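Local coordinates for protein 3-dehydroshikimate dehydratase (Pseudomonas putida, PDB 5HMQ) that converts 3-dehydroshikimate to protocatechuate with loss of water, using a divalent metal ion, in the breakdown of quinate and shikimate, at residues S330-Q334 and L345-P349; L320-A325 and L335-I341; P45-R49 and L89-G94; I59-P64 and L93-L99; R261-Y265 and L460-L465. All blocks are in the same frame, centred on the assembly; numbering follows the deposited sequence.

Contacts 3 and 4 lie in the TIM barrel and share L93 and G94. Contact 4 is the buried strand pair of the barrel wall, and contact 3 joins two helices on the outside of the barrel, with many exposed residues and one water bridge. Contacts 1 and 2 lie in the first VOC region, centres about 17 Å apart. Both use strand 333-338, each pairing it with a different neighbour, and L345 touches L336 between them. Contact 2 is the more buried; contact 1 runs out into loops bearing K331, E332 and E348. Contact 5 is also buried, but it packs helices across two domains, with an arginine knob and apolar packing, and no direct hydrogen bond between the segments.

Contact 1: S330-Q334 and L345-P349; sequences SKEVQ and LNAEP
Q334 and L345 form an antiparallel hydrogen-bonded pair, and V333 faces N346 as the next, non-hydrogen-bonded pair of the hairpin 333-338/341-346, in the first VOC region of the HPPD-like C-terminal domain. Q334 N to L345 O measures 2.9 Å, and L345 N to Q334 O 2.7 Å. Past the regular strands, A347 N still reaches E332 O at 2.9 Å. Here the side chain of E348 takes over. Its CG is anti to the backbone N (chi1 179°) and the chain bends at chi2, which carries the carboxylate across to the other segment. OE1 accepts from E332 N at 2.9 Å in a nearly straight bond (169°), with the donor above the carboxylate plane. K331 crosses E348 at about a right angle, its CB 3.6 Å from E348 OE1. The ammonium runs on to a salt bridge with E397. The carboxylate of E332 turns instead to K327. On the face of the sheet with V333 and N346, V333 CG2 lies 3.7 Å from N346 OD1. That oxygen also accepts from E348 N at 3.2 Å, an Asx turn, while N346 ND2 is held by E302. L345 packs on L313 and L317 of helix 307-319. The open end of the hairpin is thus tied by a carboxylate standing in for a backbone carbonyl. The salt bridge from K327 to E332 probably offsets some of the negative charge here.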
# COMPACT_ATOMS: atom_id res chain seq x y z
N SER C 330 28.74 17.15 -23.94
CA SER C 330 28.36 18.40 -23.27
C SER C 330 27.89 18.18 -21.84
O SER C 330 27.97 19.09 -21.01
CB SER C 330 27.27 19.12 -24.07
OG SER C 330 26.21 18.23 -24.40
N LYS C 331 27.40 16.99 -21.53
CA LYS C 331 26.84 16.69 -20.22
C LYS C 331 27.80 15.84 -19.39
O LYS C 331 28.75 15.24 -19.90
CB LYS C 331 25.49 15.98 -20.35
CG LYS C 331 24.48 16.75 -21.18
CD LYS C 331 23.24 15.92 -21.44
CE LYS C 331 22.17 16.74 -22.13
NZ LYS C 331 20.96 15.92 -22.44
N GLU C 332 27.53 15.79 -18.08
CA GLU C 332 28.31 14.96 -17.15
C GLU C 332 27.76 13.54 -17.18
O GLU C 332 27.15 13.04 -16.23
CB GLU C 332 28.28 15.56 -15.76
CG GLU C 332 29.05 16.87 -15.65
CD GLU C 332 30.52 16.69 -15.99
OE1 GLU C 332 31.20 15.91 -15.29
OE2 GLU C 332 30.99 17.31 -16.97
N VAL C 333 28.02 12.87 -18.30
CA VAL C 333 27.48 11.54 -18.59
C VAL C 333 28.62 10.65 -19.04
O VAL C 333 29.32 10.97 -20.00
CB VAL C 333 26.38 11.60 -19.66
CG1 VAL C 333 26.04 10.20 -20.15
CG2 VAL C 333 25.13 12.28 -19.11
N GLN C 334 28.81 9.53 -18.35
CA GLN C 334 29.86 8.57 -18.67
C GLN C 334 29.26 7.29 -19.22
O GLN C 334 28.24 6.80 -18.73
CB GLN C 334 30.70 8.26 -17.43
CG GLN C 334 31.63 9.38 -17.02
CD GLN C 334 32.78 9.57 -17.98
OE1 GLN C 334 33.09 8.68 -18.77
NE2 GLN C 334 33.43 10.72 -17.92
N LEU C 345 26.29 6.27 -17.01
CA LEU C 345 26.30 6.91 -15.70
C LEU C 345 25.93 8.37 -15.87
O LEU C 345 26.72 9.16 -16.40
CB LEU C 345 27.67 6.76 -15.03
CG LEU C 345 28.19 5.33 -14.81
CD1 LEU C 345 29.49 5.36 -14.02
CD2 LEU C 345 27.15 4.48 -14.10
N ASN C 346 24.73 8.73 -15.44
CA ASN C 346 24.16 10.06 -15.66
C ASN C 346 24.33 10.88 -14.38
O ASN C 346 23.62 10.67 -13.40
CB ASN C 346 22.70 9.95 -16.08
CG ASN C 346 22.07 11.29 -16.42
OD1 ASN C 346 22.72 12.33 -16.34
ND2 ASN C 346 20.80 11.26 -16.82
N ALA C 347 25.30 11.80 -14.40
CA ALA C 347 25.54 12.70 -13.28
C ALA C 347 25.20 14.15 -13.61
O ALA C 347 25.58 15.05 -12.86
CB ALA C 347 26.99 12.59 -12.81
N GLU C 348 24.52 14.39 -14.72
CA GLU C 348 24.15 15.74 -15.12
C GLU C 348 23.11 16.31 -14.16
O GLU C 348 22.04 15.71 -14.01
CB GLU C 348 23.63 15.75 -16.55
CG GLU C 348 23.19 17.12 -17.07
CD GLU C 348 24.35 18.03 -17.41
OE1 GLU C 348 25.52 17.67 -17.13
OE2 GLU C 348 24.10 19.12 -17.98
N PRO C 349 23.37 17.44 -13.51
CA PRO C 349 22.40 18.00 -12.58
C PRO C 349 21.28 18.74 -13.31
O PRO C 349 21.36 19.04 -14.50
CB PRO C 349 23.24 18.96 -11.74
CG PRO C 349 24.32 19.41 -12.67
CD PRO C 349 24.62 18.23 -13.56

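Contact 2: L320-A325 and L335-I341; sequences LGFAEA and LLRQGDI
F322 lays one ring face against Q338, beside the beta hairpin of strands 323-328 and 333-338 in the first VOC region of the HPPD-like C-terminal domain. Between the strands, A323 N gives to R337 O at 2.9 Å, R337 N returns to A323 O at 3.0 Å, and A325 N reaches L335 O. L336 CA lies 3.2 Å from A323 O, a CA-H...O contact. The polar side-chain bond belongs to Q338. Its chain is extended, with CG anti to the backbone N (chi1 178°), which carries the amide to L320, just after helix 307-319. NE2 gives to L320 O at 3.2 Å; the acceptor lies in the amide plane, but the donor stands above the plane of the carbonyl. Q338 OE1 accepts from L440 N. G321, with positive phi, closes the helix in a Schellman motif. The aromatic contacts surround F322. Q338 CB lies over the ring face, 3.9 Å from its centroid, a CH-pi contact. NE2 sits over the same ring toward its rim, with the amide plane 84° from the ring plane. I341 CG2 meets the ring edge at CE2, 3.6 Å away. Among the apolar side chains, F322 CB also touches L336 CD2, and A325 CB lies 3.9 Å from L335 CG. Both ends of the Q338 amide hold backbone atoms, which should fix its rotation and satisfy a buried polar group.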
# COMPACT_ATOMS: atom_id res chain seq x y z
N LEU C 320 34.72 -4.82 -12.39
CA LEU C 320 33.95 -5.89 -13.02
C LEU C 320 34.26 -6.07 -14.50
O LEU C 320 33.60 -6.88 -15.16
CB LEU C 320 32.45 -5.64 -12.83
CG LEU C 320 31.91 -6.02 -11.45
CD1 LEU C 320 30.57 -5.33 -11.18
CD2 LEU C 320 31.76 -7.55 -11.34
N GLY C 321 35.23 -5.33 -15.04
CA GLY C 321 35.69 -5.54 -16.39
C GLY C 321 35.22 -4.55 -17.42
O GLY C 321 35.51 -4.74 -18.61
N PHE C 322 34.49 -3.51 -17.03
CA PHE C 322 33.97 -2.55 -17.98
C PHE C 322 35.04 -1.53 -18.35
O PHE C 322 35.86 -1.15 -17.52
CB PHE C 322 32.74 -1.84 -17.42
CG PHE C 322 31.51 -2.70 -17.37
CD1 PHE C 322 31.28 -3.54 -16.29
CD2 PHE C 322 30.58 -2.68 -18.40
CE1 PHE C 322 30.16 -4.34 -16.23
CE2 PHE C 322 29.45 -3.48 -18.35
CZ PHE C 322 29.24 -4.31 -17.26
N ALA C 323 35.04 -1.12 -19.61
CA ALA C 323 35.94 -0.09 -20.10
C ALA C 323 35.24 1.26 -20.15
O ALA C 323 34.04 1.33 -20.43
CB ALA C 323 36.47 -0.44 -21.50
N GLU C 324 35.98 2.32 -19.86
CA GLU C 324 35.47 3.68 -20.01
C GLU C 324 35.36 3.98 -21.50
O GLU C 324 36.34 4.37 -22.14
CB GLU C 324 36.38 4.68 -19.31
CG GLU C 324 36.54 4.44 -17.82
CD GLU C 324 37.27 5.58 -17.13
OE1 GLU C 324 36.62 6.59 -16.81
OE2 GLU C 324 38.50 5.45 -16.92
N ALA C 325 34.16 3.84 -22.06
CA ALA C 325 34.01 3.99 -23.50
C ALA C 325 33.99 5.45 -23.93
O ALA C 325 34.07 5.72 -25.13
CB ALA C 325 32.74 3.29 -23.97
N LEU C 335 29.90 6.76 -20.25
CA LEU C 335 29.50 5.51 -20.88
C LEU C 335 30.55 4.44 -20.58
O LEU C 335 31.75 4.67 -20.78
CB LEU C 335 29.33 5.68 -22.39
CG LEU C 335 29.04 4.41 -23.19
CD1 LEU C 335 27.71 3.81 -22.75
CD2 LEU C 335 29.03 4.70 -24.68
N LEU C 336 30.09 3.29 -20.09
CA LEU C 336 30.97 2.15 -19.86
C LEU C 336 30.44 0.95 -20.64
O LEU C 336 29.23 0.80 -20.82
CB LEU C 336 31.10 1.78 -18.37
CG LEU C 336 31.96 2.70 -17.50
CD1 LEU C 336 31.20 3.95 -17.06
CD2 LEU C 336 32.57 1.95 -16.32
N ARG C 337 31.36 0.12 -21.11
CA ARG C 337 31.03 -0.90 -22.09
C ARG C 337 31.80 -2.18 -21.80
O ARG C 337 32.96 -2.13 -21.38
CB ARG C 337 31.36 -0.36 -23.49
CG ARG C 337 30.68 -1.05 -24.65
CD ARG C 337 30.96 -0.25 -25.91
NE ARG C 337 29.76 -0.06 -26.73
CZ ARG C 337 29.63 0.88 -27.66
NH1 ARG C 337 30.62 1.73 -27.89
NH2 ARG C 337 28.50 0.97 -28.35
N GLN C 338 31.14 -3.31 -22.02
CA GLN C 338 31.80 -4.62 -21.95
C GLN C 338 30.94 -5.62 -22.70
O GLN C 338 29.79 -5.85 -22.33
CB GLN C 338 32.00 -5.07 -20.50
CG GLN C 338 32.63 -6.45 -20.38
CD GLN C 338 32.93 -6.84 -18.95
OE1 GLN C 338 33.51 -7.89 -18.69
NE2 GLN C 338 32.52 -6.00 -18.00
N GLY C 339 31.51 -6.22 -23.74
CA GLY C 339 30.74 -7.15 -24.55
C GLY C 339 29.56 -6.45 -25.20
O GLY C 339 29.71 -5.45 -25.92
N ASP C 340 28.36 -6.95 -24.94
CA ASP C 340 27.14 -6.34 -25.44
C ASP C 340 26.42 -5.56 -24.34
O ASP C 340 25.26 -5.17 -24.52
CB ASP C 340 26.24 -7.44 -26.02
CG ASP C 340 25.00 -6.91 -26.70
OD1 ASP C 340 25.11 -6.45 -27.85
OD2 ASP C 340 23.90 -6.96 -26.09
N ILE C 341 27.11 -5.26 -23.24
CA ILE C 341 26.55 -4.51 -22.12
C ILE C 341 26.99 -3.06 -22.24
O ILE C 341 28.19 -2.77 -22.31
CB ILE C 341 26.99 -5.11 -20.78
CG1 ILE C 341 26.83 -6.63 -20.78
CG2 ILE C 341 26.19 -4.49 -19.64
CD1 ILE C 341 27.73 -7.34 -19.79

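Contact 3: P45-R49 and L89-G94; sequences PRQVR and LMQELG
P45 and L89 meet at about a right angle between two outer helices of the TIM barrel, 45-55 and 76-93. The two segments run in roughly the same direction, their axes 36° apart and 8.1 Å from each other at the closest point. L89 points CD1 at the proline ring, 3.5 Å from P45 CG. L93 comes next. Its CB points away from helix 45-55, but the end of its side chain turns back. CD2 then lies 3.9 Å from V48 CB, and the two side chains run side by side, pointing the same way. CD2 also touches P45 CB and, at 3.3 Å, P45 O. L38 of helix 35-40 touches V48, L89 and L93 and continues this apolar patch. On the charged side a water joins the helices. E92 bends at chi2, and its OE1 is linked to R46 N by this water, which accepts from the amide and donates to the carboxylate. The charged ends of R46 and E92 do not touch. R49 stretches along the end of helix 76-93, its CG anti to the backbone N (chi1 178°) and its chain extended as far as NE. Its CB and CG each lie 3.3 Å from L93 O. G94 leaves the helix with positive phi. Its CA sits over the centre of one face of the R49 guanidinium, 3.7 Å from NE.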
# COMPACT_ATOMS: atom_id res chain seq x y z
N PRO C 45 -30.36 6.87 -3.37
CA PRO C 45 -30.17 6.02 -4.56
C PRO C 45 -30.40 6.76 -5.87
O PRO C 45 -29.76 6.44 -6.88
CB PRO C 45 -31.20 4.89 -4.36
CG PRO C 45 -31.50 4.89 -2.92
CD PRO C 45 -31.27 6.26 -2.38
N ARG C 46 -31.31 7.73 -5.88
CA ARG C 46 -31.52 8.51 -7.10
C ARG C 46 -30.36 9.47 -7.35
O ARG C 46 -30.01 9.73 -8.50
CB ARG C 46 -32.83 9.26 -7.00
CG ARG C 46 -33.10 10.18 -8.17
CD ARG C 46 -34.46 10.81 -8.06
NE ARG C 46 -34.97 11.22 -9.34
CZ ARG C 46 -35.28 12.49 -9.63
NH1 ARG C 46 -35.13 13.46 -8.71
NH2 ARG C 46 -35.74 12.80 -10.85
N GLN C 47 -29.75 10.00 -6.28
CA GLN C 47 -28.55 10.80 -6.45
C GLN C 47 -27.40 9.97 -7.02
O GLN C 47 -26.56 10.50 -7.76
CB GLN C 47 -28.16 11.44 -5.12
CG GLN C 47 -29.12 12.54 -4.69
CD GLN C 47 -28.79 13.11 -3.32
OE1 GLN C 47 -28.84 12.40 -2.31
NE2 GLN C 47 -28.45 14.39 -3.28
N VAL C 48 -27.34 8.68 -6.69
CA VAL C 48 -26.37 7.80 -7.33
C VAL C 48 -26.67 7.69 -8.82
O VAL C 48 -25.76 7.76 -9.66
CB VAL C 48 -26.36 6.41 -6.66
CG1 VAL C 48 -25.40 5.48 -7.38
CG2 VAL C 48 -25.98 6.54 -5.20
N ARG C 49 -27.95 7.53 -9.17
CA ARG C 49 -28.34 7.49 -10.58
C ARG C 49 -27.93 8.77 -11.30
O ARG C 49 -27.49 8.73 -12.45
CB ARG C 49 -29.84 7.26 -10.70
CG ARG C 49 -30.36 7.24 -12.12
CD ARG C 49 -31.86 7.01 -12.16
NE ARG C 49 -32.33 6.70 -13.51
CZ ARG C 49 -33.58 6.36 -13.80
NH1 ARG C 49 -34.49 6.29 -12.84
NH2 ARG C 49 -33.91 6.10 -15.06
N LEU C 89 -35.32 -0.45 -4.90
CA LEU C 89 -34.04 0.23 -4.89
C LEU C 89 -33.45 0.34 -6.30
O LEU C 89 -32.90 1.38 -6.67
CB LEU C 89 -33.08 -0.51 -3.96
CG LEU C 89 -31.71 0.08 -3.66
CD1 LEU C 89 -31.87 1.43 -3.02
CD2 LEU C 89 -30.94 -0.86 -2.73
N MSE C 90 -33.59 -0.71 -7.09
CA MSE C 90 -33.05 -0.75 -8.45
C MSE C 90 -33.70 0.27 -9.37
O MSE C 90 -33.04 0.89 -10.19
CB MSE C 90 -33.20 -2.15 -9.04
CG MSE C 90 -32.39 -3.20 -8.32
SE MSE C 90 -33.07 -4.98 -8.62
CE MSE C 90 -32.76 -5.10 -10.54
N GLN C 91 -35.02 0.45 -9.22
CA GLN C 91 -35.72 1.42 -10.04
C GLN C 91 -35.32 2.85 -9.68
O GLN C 91 -35.34 3.73 -10.55
CB GLN C 91 -37.22 1.21 -9.95
CG GLN C 91 -37.70 0.08 -10.85
CD GLN C 91 -39.16 -0.27 -10.65
OE1 GLN C 91 -39.77 0.08 -9.65
NE2 GLN C 91 -39.73 -0.99 -11.62
N GLU C 92 -34.95 3.10 -8.42
CA GLU C 92 -34.40 4.42 -8.10
C GLU C 92 -32.97 4.57 -8.62
O GLU C 92 -32.54 5.69 -8.93
CB GLU C 92 -34.44 4.67 -6.60
CG GLU C 92 -35.84 4.65 -6.00
CD GLU C 92 -36.54 5.98 -6.22
OE1 GLU C 92 -35.84 6.98 -6.52
OE2 GLU C 92 -37.78 6.03 -6.09
N LEU C 93 -32.23 3.47 -8.72
CA LEU C 93 -30.89 3.51 -9.29
C LEU C 93 -30.89 3.59 -10.81
O LEU C 93 -29.92 4.08 -11.39
CB LEU C 93 -30.09 2.27 -8.85
CG LEU C 93 -29.69 2.21 -7.38
CD1 LEU C 93 -29.09 0.85 -7.05
CD2 LEU C 93 -28.72 3.32 -7.04
N GLY C 94 -31.96 3.14 -11.46
CA GLY C 94 -31.98 3.11 -12.91
C GLY C 94 -31.33 1.89 -13.52
O GLY C 94 -30.84 1.96 -14.65
O HOH W 1 -33.83 7.34 -4.19

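Contact 4: I59-P64 and L93-L99; sequences ITLFQP and LGTDLVL
F62 N gives to L97 O at 2.9 Å, and L99 N gives to F62 O at 3.0 Å. F62 and V98 are thus a parallel bridge, and their side chains lie side by side, with V98 CG2 at the edge of the F62 ring. L93 CD1 also touches this ring, 3.8 Å from F62 CD1. Before the strand 97-101 begins, T95 OG1 donates to I59 O at 2.8 Å, from above the carbonyl plane. OG1 lies anti to the backbone N (chi1 -169°), which turns it to this oxygen. T95 CB rests on I59 CG2 at 3.6 Å. On the other face of the sheet, L61 CD1 lies 3.6 Å from L97 CG and also meets L99 CB. Further out, L89 and M90 of helix 76-93 cover F62. Q63 is held by E32 and the metal ligand E241, while L99 touches two further ligands, E136 and Q193. This is the beta-alpha-beta crossover of a TIM barrel, here beside the catalytic divalent metal site.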
# COMPACT_ATOMS: atom_id res chain seq x y z
N ILE C 59 -25.34 2.02 -14.81
CA ILE C 59 -25.38 1.06 -13.71
C ILE C 59 -25.85 -0.26 -14.31
O ILE C 59 -27.04 -0.46 -14.56
CB ILE C 59 -26.27 1.53 -12.56
CG1 ILE C 59 -25.74 2.84 -11.99
CG2 ILE C 59 -26.34 0.46 -11.48
CD1 ILE C 59 -26.57 3.38 -10.84
N THR C 60 -24.91 -1.17 -14.54
CA THR C 60 -25.19 -2.40 -15.27
C THR C 60 -25.66 -3.55 -14.38
O THR C 60 -26.14 -4.56 -14.91
CB THR C 60 -23.95 -2.85 -16.05
OG1 THR C 60 -22.88 -3.12 -15.13
CG2 THR C 60 -23.50 -1.76 -17.01
N LEU C 61 -25.54 -3.42 -13.06
CA LEU C 61 -25.91 -4.51 -12.16
C LEU C 61 -26.00 -3.99 -10.74
O LEU C 61 -25.20 -3.14 -10.33
CB LEU C 61 -24.90 -5.67 -12.24
CG LEU C 61 -25.08 -6.81 -11.25
CD1 LEU C 61 -26.34 -7.61 -11.53
CD2 LEU C 61 -23.86 -7.72 -11.24
N PHE C 62 -26.96 -4.52 -9.99
CA PHE C 62 -27.05 -4.32 -8.55
C PHE C 62 -26.81 -5.67 -7.87
O PHE C 62 -27.38 -6.68 -8.29
CB PHE C 62 -28.42 -3.76 -8.15
CG PHE C 62 -28.62 -3.66 -6.66
CD1 PHE C 62 -28.05 -2.63 -5.94
CD2 PHE C 62 -29.38 -4.60 -5.99
CE1 PHE C 62 -28.23 -2.53 -4.57
CE2 PHE C 62 -29.56 -4.52 -4.62
CZ PHE C 62 -28.99 -3.48 -3.91
N GLN C 63 -25.98 -5.67 -6.84
CA GLN C 63 -25.58 -6.93 -6.20
C GLN C 63 -25.05 -6.68 -4.78
O GLN C 63 -24.60 -5.58 -4.47
CB GLN C 63 -24.51 -7.63 -7.05
CG GLN C 63 -23.20 -6.87 -7.19
CD GLN C 63 -22.00 -7.66 -6.70
OE1 GLN C 63 -22.07 -8.36 -5.69
NE2 GLN C 63 -20.90 -7.56 -7.43
N PRO C 64 -25.11 -7.71 -3.92
CA PRO C 64 -25.67 -9.04 -4.16
C PRO C 64 -27.01 -9.28 -3.46
O PRO C 64 -27.40 -8.50 -2.59
CB PRO C 64 -24.60 -9.96 -3.60
CG PRO C 64 -24.10 -9.20 -2.39
CD PRO C 64 -24.29 -7.71 -2.69
N LEU C 93 -32.23 3.47 -8.72
CA LEU C 93 -30.89 3.51 -9.29
C LEU C 93 -30.89 3.59 -10.81
O LEU C 93 -29.92 4.08 -11.39
CB LEU C 93 -30.09 2.27 -8.85
CG LEU C 93 -29.69 2.21 -7.38
CD1 LEU C 93 -29.09 0.85 -7.05
CD2 LEU C 93 -28.72 3.32 -7.04
N GLY C 94 -31.96 3.14 -11.46
CA GLY C 94 -31.98 3.11 -12.91
C GLY C 94 -31.33 1.89 -13.52
O GLY C 94 -30.84 1.96 -14.65
N THR C 95 -31.30 0.78 -12.80
CA THR C 95 -30.75 -0.47 -13.30
C THR C 95 -31.85 -1.52 -13.31
O THR C 95 -32.85 -1.40 -12.61
CB THR C 95 -29.56 -0.94 -12.45
OG1 THR C 95 -28.88 -2.02 -13.11
CG2 THR C 95 -30.02 -1.41 -11.07
N ASP C 96 -31.67 -2.55 -14.14
CA ASP C 96 -32.71 -3.56 -14.33
C ASP C 96 -32.24 -4.98 -14.03
O ASP C 96 -33.00 -5.92 -14.27
CB ASP C 96 -33.28 -3.48 -15.75
CG ASP C 96 -32.40 -4.18 -16.77
OD1 ASP C 96 -31.16 -4.13 -16.63
OD2 ASP C 96 -32.95 -4.77 -17.72
N LEU C 97 -31.03 -5.15 -13.52
CA LEU C 97 -30.47 -6.48 -13.30
C LEU C 97 -29.92 -6.58 -11.89
O LEU C 97 -29.18 -5.70 -11.44
CB LEU C 97 -29.37 -6.79 -14.32
CG LEU C 97 -28.71 -8.17 -14.22
CD1 LEU C 97 -29.73 -9.28 -14.41
CD2 LEU C 97 -27.57 -8.30 -15.22
N VAL C 98 -30.27 -7.67 -11.20
CA VAL C 98 -29.78 -7.94 -9.85
C VAL C 98 -29.15 -9.33 -9.84
O VAL C 98 -29.68 -10.27 -10.45
CB VAL C 98 -30.90 -7.83 -8.80
CG1 VAL C 98 -32.09 -8.70 -9.17
CG2 VAL C 98 -30.38 -8.18 -7.40
N LEU C 99 -28.01 -9.45 -9.16
CA LEU C 99 -27.32 -10.72 -9.03
C LEU C 99 -27.83 -11.47 -7.81
O LEU C 99 -27.85 -10.92 -6.70
CB LEU C 99 -25.81 -10.51 -8.93
CG LEU C 99 -24.86 -11.72 -8.90
CD1 LEU C 99 -23.51 -11.33 -9.48
CD2 LEU C 99 -24.68 -12.28 -7.50
O HOH W 2 -27.79 2.53 -16.09

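Contact 5: R261-Y265 and L460-L465; sequences RSLLY and LFYKSL
L460 O accepts from two donors of S464: OG at 2.8 Å and N at 3.0 Å, which come from opposite faces of the carbonyl plane. This grip keeps S464 OG turned back on its own helix, where it meets the aliphatic part of R261, 3.5 Å from CD. R261 CG is anti to the backbone N (chi1 176°), and the side chain enters the hole formed by L460, F461, S464 and L465. L465 CD1 sits over the centre of one guanidinium face, 3.6 Å from R261 CZ. R261 NH1 comes to the edge of the F461 ring, 3.8 Å from CD1. The guanidinium is also bonded to carbonyl oxygens, NE to F384 O and NH2 more weakly to R385 O. Y265 covers the next turn. S464 N lies over one face of its ring, and Y265 CD1 is 3.7 Å from S464 CB. Between R261 and Y265, S262 CB packs on L460 CD2 at 3.7 Å. The segments cross at 36°, with axes 10.0 Å apart. One knob, R261, in a four-residue hole marks this helix packing, which joins helix 252-276 of the TIM barrel to helix 455-465 of the second VOC region in the fused C-terminal domain.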
# COMPACT_ATOMS: atom_id res chain seq x y z
N ARG C 261 -7.32 -1.55 -18.12
CA ARG C 261 -6.19 -2.12 -18.84
C ARG C 261 -6.26 -3.64 -18.87
O ARG C 261 -5.97 -4.26 -19.90
CB ARG C 261 -4.88 -1.65 -18.21
CG ARG C 261 -3.63 -2.25 -18.82
CD ARG C 261 -2.36 -1.69 -18.17
NE ARG C 261 -2.07 -0.34 -18.63
CZ ARG C 261 -1.14 0.45 -18.11
NH1 ARG C 261 -0.40 0.01 -17.09
NH2 ARG C 261 -0.94 1.66 -18.59
N SER C 262 -6.64 -4.27 -17.75
CA SER C 262 -6.71 -5.72 -17.71
C SER C 262 -7.81 -6.26 -18.62
O SER C 262 -7.67 -7.35 -19.19
CB SER C 262 -6.94 -6.20 -16.27
OG SER C 262 -8.29 -6.04 -15.88
N LEU C 263 -8.91 -5.51 -18.77
CA LEU C 263 -9.97 -5.94 -19.69
C LEU C 263 -9.52 -5.82 -21.14
O LEU C 263 -9.85 -6.68 -21.96
CB LEU C 263 -11.24 -5.13 -19.44
CG LEU C 263 -12.06 -5.54 -18.22
CD1 LEU C 263 -13.31 -4.68 -18.08
CD2 LEU C 263 -12.43 -7.02 -18.30
N LEU C 264 -8.79 -4.76 -21.47
CA LEU C 264 -8.24 -4.63 -22.81
C LEU C 264 -7.29 -5.78 -23.12
O LEU C 264 -7.35 -6.38 -24.20
CB LEU C 264 -7.51 -3.29 -22.95
CG LEU C 264 -8.38 -2.04 -22.77
CD1 LEU C 264 -7.56 -0.78 -22.98
CD2 LEU C 264 -9.61 -2.07 -23.68
N TYR C 265 -6.41 -6.11 -22.17
CA TYR C 265 -5.49 -7.23 -22.35
C TYR C 265 -6.23 -8.55 -22.44
O TYR C 265 -5.88 -9.42 -23.25
CB TYR C 265 -4.47 -7.24 -21.21
CG TYR C 265 -3.42 -8.33 -21.29
CD1 TYR C 265 -2.47 -8.32 -22.30
CD2 TYR C 265 -3.37 -9.34 -20.35
CE1 TYR C 265 -1.50 -9.31 -22.37
CE2 TYR C 265 -2.41 -10.34 -20.41
CZ TYR C 265 -1.48 -10.32 -21.42
OH TYR C 265 -0.52 -11.30 -21.49
N LEU C 460 0.92 -6.54 -14.61
CA LEU C 460 0.02 -6.22 -15.70
C LEU C 460 0.65 -5.22 -16.66
O LEU C 460 0.42 -5.29 -17.88
CB LEU C 460 -1.31 -5.69 -15.15
CG LEU C 460 -2.33 -5.21 -16.18
CD1 LEU C 460 -2.64 -6.30 -17.18
CD2 LEU C 460 -3.59 -4.76 -15.48
N PHE C 461 1.43 -4.28 -16.13
CA PHE C 461 2.10 -3.30 -16.98
C PHE C 461 2.98 -3.98 -18.02
O PHE C 461 2.91 -3.66 -19.22
CB PHE C 461 2.93 -2.35 -16.10
CG PHE C 461 3.85 -1.43 -16.86
CD1 PHE C 461 3.39 -0.23 -17.37
CD2 PHE C 461 5.18 -1.77 -17.05
CE1 PHE C 461 4.23 0.61 -18.06
CE2 PHE C 461 6.03 -0.93 -17.74
CZ PHE C 461 5.56 0.27 -18.25
N TYR C 462 3.81 -4.94 -17.59
CA TYR C 462 4.73 -5.60 -18.51
C TYR C 462 4.02 -6.64 -19.37
O TYR C 462 4.37 -6.82 -20.54
CB TYR C 462 5.89 -6.22 -17.74
CG TYR C 462 7.06 -5.27 -17.56
CD1 TYR C 462 7.90 -4.97 -18.63
CD2 TYR C 462 7.31 -4.68 -16.33
CE1 TYR C 462 8.96 -4.10 -18.47
CE2 TYR C 462 8.38 -3.81 -16.17
CZ TYR C 462 9.20 -3.53 -17.24
OH TYR C 462 10.26 -2.67 -17.09
N LYS C 463 3.03 -7.34 -18.81
CA LYS C 463 2.30 -8.33 -19.60
C LYS C 463 1.54 -7.69 -20.75
O LYS C 463 1.49 -8.24 -21.85
CB LYS C 463 1.34 -9.13 -18.71
CG LYS C 463 1.97 -10.29 -17.97
CD LYS C 463 0.89 -11.13 -17.30
CE LYS C 463 1.44 -12.46 -16.81
NZ LYS C 463 0.38 -13.28 -16.15
N SER C 464 0.92 -6.53 -20.51
CA SER C 464 0.06 -5.94 -21.54
C SER C 464 0.84 -5.05 -22.50
O SER C 464 0.78 -5.26 -23.72
CB SER C 464 -1.08 -5.16 -20.89
OG SER C 464 -0.61 -4.07 -20.12
N LEU C 465 1.58 -4.07 -21.98
CA LEU C 465 2.26 -3.12 -22.86
C LEU C 465 3.35 -3.78 -23.68
O LEU C 465 3.58 -3.38 -24.83
CB LEU C 465 2.84 -1.96 -22.05
CG LEU C 465 1.92 -0.78 -21.75
CD1 LEU C 465 0.93 -1.12 -20.64
CD2 LEU C 465 2.72 0.47 -21.41